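Local coordinates for phosphate-binding protein PstS (Borrelia burgdorferi, PDB 4N13) that binds inorganic phosphate with micromolar affinity as the solute-binding lipoprotein of an ABC transporter that imports phosphate, at residues S141-L147 and T221-N225. Numbering follows the deposited sequence. Where two conformers were deposited one is given.
Sequences SSIKDLL and TIKRN
The guanidinium of Arg224 meets Asp145 edge-on: OD2 of Asp145 lies in its plane, 2.8 Å from Arg224 NH2, in a nearly straight salt bridge (171°). OD1 points away from the arginine, so within this pair only NH2 donates, on the anti side of OD2 and somewhat out of the carboxylate plane; the two planes are 68° apart. Ser142 OG sits obliquely to the guanidinium, well out of its plane, and accepts a more bent bond (133°) from Arg224 NE at 2.8 Å. Arginine suits this place because its chain, extended from CG to NE, reaches helix 138-151 and offers N-H groups to both acceptors; aspartate supplies the negative partner, and short serine fits close. A water accepts from Arg224 NH2 at 3.0 Å and bonds weakly to Ser141 OG.

Leu146 CD2 rests 3.4 Å from Lys223 O, while its CD1 lies against the strand backbone. Branched isoleucine and leucine offer several methyls: Ile222 puts CG2 3.8 Å from Ile143 CD1, and its CD1 touches both methyls of Leu147, the two side chains crossing at about a right angle.

The helix thus bears on strand 223-230 and the turn leading into it through apolar contacts and the bonds of Arg224. Ser141 is close to Gly138, and Arg224's side chain is about 7 Å from that of Thr21, residues that probably bind phosphate; Asp145 would partly offset the arginine's positive charge there.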
loop_
_atom_site.group_PDB
_atom_site.type_symbol
_atom_site.label_atom_id
_atom_site.label_comp_id
_atom_site.label_asym_id
_atom_site.label_seq_id
_atom_site.Cartn_x
_atom_site.Cartn_y
_atom_site.Cartn_z
ATOM N N SER A 141 -3.680 2.806 -8.418
ATOM C CA SER A 141 -2.250 2.846 -8.698
ATOM C C SER A 141 -1.524 1.684 -8.026
ATOM O O SER A 141 -0.643 1.071 -8.619
ATOM C CB SER A 141 -1.648 4.183 -8.241
ATOM O OG SER A 141 -0.234 4.184 -8.392
ATOM N N SER A 142 -1.883 1.392 -6.783
ATOM C CA SER A 142 -1.227 0.331 -6.036
ATOM C C SER A 142 -1.504 -1.036 -6.645
ATOM O O SER A 142 -0.601 -1.855 -6.751
ATOM C CB SER A 142 -1.657 0.366 -4.572
ATOM O OG SER A 142 -1.050 1.439 -3.877
ATOM N N ILE A 143 -2.743 -1.291 -7.054
ATOM C CA ILE A 143 -3.072 -2.591 -7.625
ATOM C C ILE A 143 -2.413 -2.727 -8.996
ATOM O O ILE A 143 -1.885 -3.777 -9.350
ATOM C CB ILE A 143 -4.598 -2.795 -7.692
ATOM C CG1 ILE A 143 -5.189 -2.882 -6.267
ATOM C CG2 ILE A 143 -4.950 -4.020 -8.544
ATOM C CD1 ILE A 143 -4.563 -3.943 -5.358
ATOM N N LYS A 144 -2.419 -1.657 -9.783
ATOM C CA LYS A 144 -1.754 -1.711 -11.080
ATOM C C LYS A 144 -0.257 -2.019 -10.916
ATOM O O LYS A 144 0.307 -2.846 -11.636
ATOM C CB LYS A 144 -1.968 -0.411 -11.863
ATOM C CG LYS A 144 -1.287 -0.398 -13.203
ATOM C CD LYS A 144 -1.958 0.574 -14.166
ATOM C CE LYS A 144 -1.087 0.852 -15.392
ATOM N NZ LYS A 144 -0.527 -0.383 -16.006
ATOM N N ASP A 145 0.379 -1.366 -9.952
ATOM C CA ASP A 145 1.811 -1.495 -9.750
ATOM C C ASP A 145 2.192 -2.827 -9.105
ATOM O O ASP A 145 3.205 -3.421 -9.458
ATOM C CB ASP A 145 2.320 -0.315 -8.910
ATOM C CG ASP A 145 2.265 1.013 -9.677
ATOM O OD1 ASP A 145 2.092 0.995 -10.926
ATOM O OD2 ASP A 145 2.404 2.078 -9.033
ATOM N N LEU A 146 1.385 -3.294 -8.159
ATOM C CA LEU A 146 1.724 -4.478 -7.373
ATOM C C LEU A 146 1.357 -5.766 -8.084
ATOM O O LEU A 146 1.995 -6.789 -7.875
ATOM C CB LEU A 146 1.009 -4.447 -6.024
ATOM C CG LEU A 146 1.496 -3.377 -5.055
ATOM C CD1 LEU A 146 0.493 -3.281 -3.918
ATOM C CD2 LEU A 146 2.905 -3.680 -4.541
ATOM N N LEU A 147 0.300 -5.729 -8.887
ATOM C CA LEU A 147 -0.192 -6.925 -9.540
ATOM C C LEU A 147 0.006 -6.861 -11.050
ATOM O O LEU A 147 0.781 -7.634 -11.594
ATOM C CB LEU A 147 -1.660 -7.203 -9.168
ATOM C CG LEU A 147 -1.872 -7.838 -7.801
ATOM C CD1 LEU A 147 -3.305 -7.719 -7.320
ATOM C CD2 LEU A 147 -1.460 -9.299 -7.881
ATOM N N THR A 221 1.081 -10.524 0.014
ATOM C CA THR A 221 1.822 -9.834 -1.020
ATOM C C THR A 221 1.225 -8.498 -1.498
ATOM O O THR A 221 1.903 -7.715 -2.154
ATOM C CB THR A 221 2.014 -10.762 -2.241
ATOM O OG1 THR A 221 0.740 -11.284 -2.644
ATOM C CG2 THR A 221 2.963 -11.909 -1.897
ATOM N N ILE A 222 -0.036 -8.237 -1.185
ATOM C CA ILE A 222 -0.726 -7.071 -1.750
ATOM C C ILE A 222 -0.596 -5.851 -0.834
ATOM O O ILE A 222 -1.511 -5.494 -0.103
ATOM C CB ILE A 222 -2.222 -7.362 -2.054
ATOM C CG1 ILE A 222 -2.427 -8.748 -2.664
ATOM C CG2 ILE A 222 -2.780 -6.274 -2.962
ATOM C CD1 ILE A 222 -1.735 -8.955 -3.959
ATOM N N LYS A 223 0.578 -5.246 -0.836
ATOM C CA LYS A 223 0.818 -4.060 -0.031
ATOM C C LYS A 223 1.984 -3.287 -0.574
ATOM O O LYS A 223 2.882 -3.859 -1.180
ATOM C CB LYS A 223 1.076 -4.400 1.445
ATOM C CG LYS A 223 2.457 -4.979 1.776
ATOM C CD LYS A 223 2.583 -6.446 1.499
ATOM C CE LYS A 223 3.908 -7.017 2.020
ATOM N NZ LYS A 223 5.067 -6.490 1.225
ATOM N N ARG A 224 1.959 -1.980 -0.343
ATOM C CA ARG A 224 3.133 -1.144 -0.502
ATOM C C ARG A 224 3.857 -1.074 0.826
ATOM O O ARG A 224 3.247 -0.938 1.885
ATOM C CB ARG A 224 2.733 0.256 -0.935
ATOM C CG ARG A 224 2.065 0.321 -2.298
ATOM C CD ARG A 224 2.315 1.673 -2.873
ATOM N NE ARG A 224 1.654 1.990 -4.135
ATOM C CZ ARG A 224 2.197 1.857 -5.346
ATOM N NH1 ARG A 224 3.391 1.300 -5.507
ATOM N NH2 ARG A 224 1.534 2.273 -6.408
ATOM N N ASN A 225 5.171 -1.170 0.754
ATOM C CA ASN A 225 6.034 -1.027 1.918
ATOM C C ASN A 225 6.501 0.424 1.995
ATOM O O ASN A 225 7.148 0.922 1.068
ATOM C CB ASN A 225 7.251 -1.953 1.777
ATOM C CG ASN A 225 6.913 -3.438 1.917
ATOM O OD1 ASN A 225 5.776 -3.819 2.070
ATOM N ND2 ASN A 225 7.944 -4.281 1.881
HETATM O O HOH W 1 -0.510 4.244 -5.360
#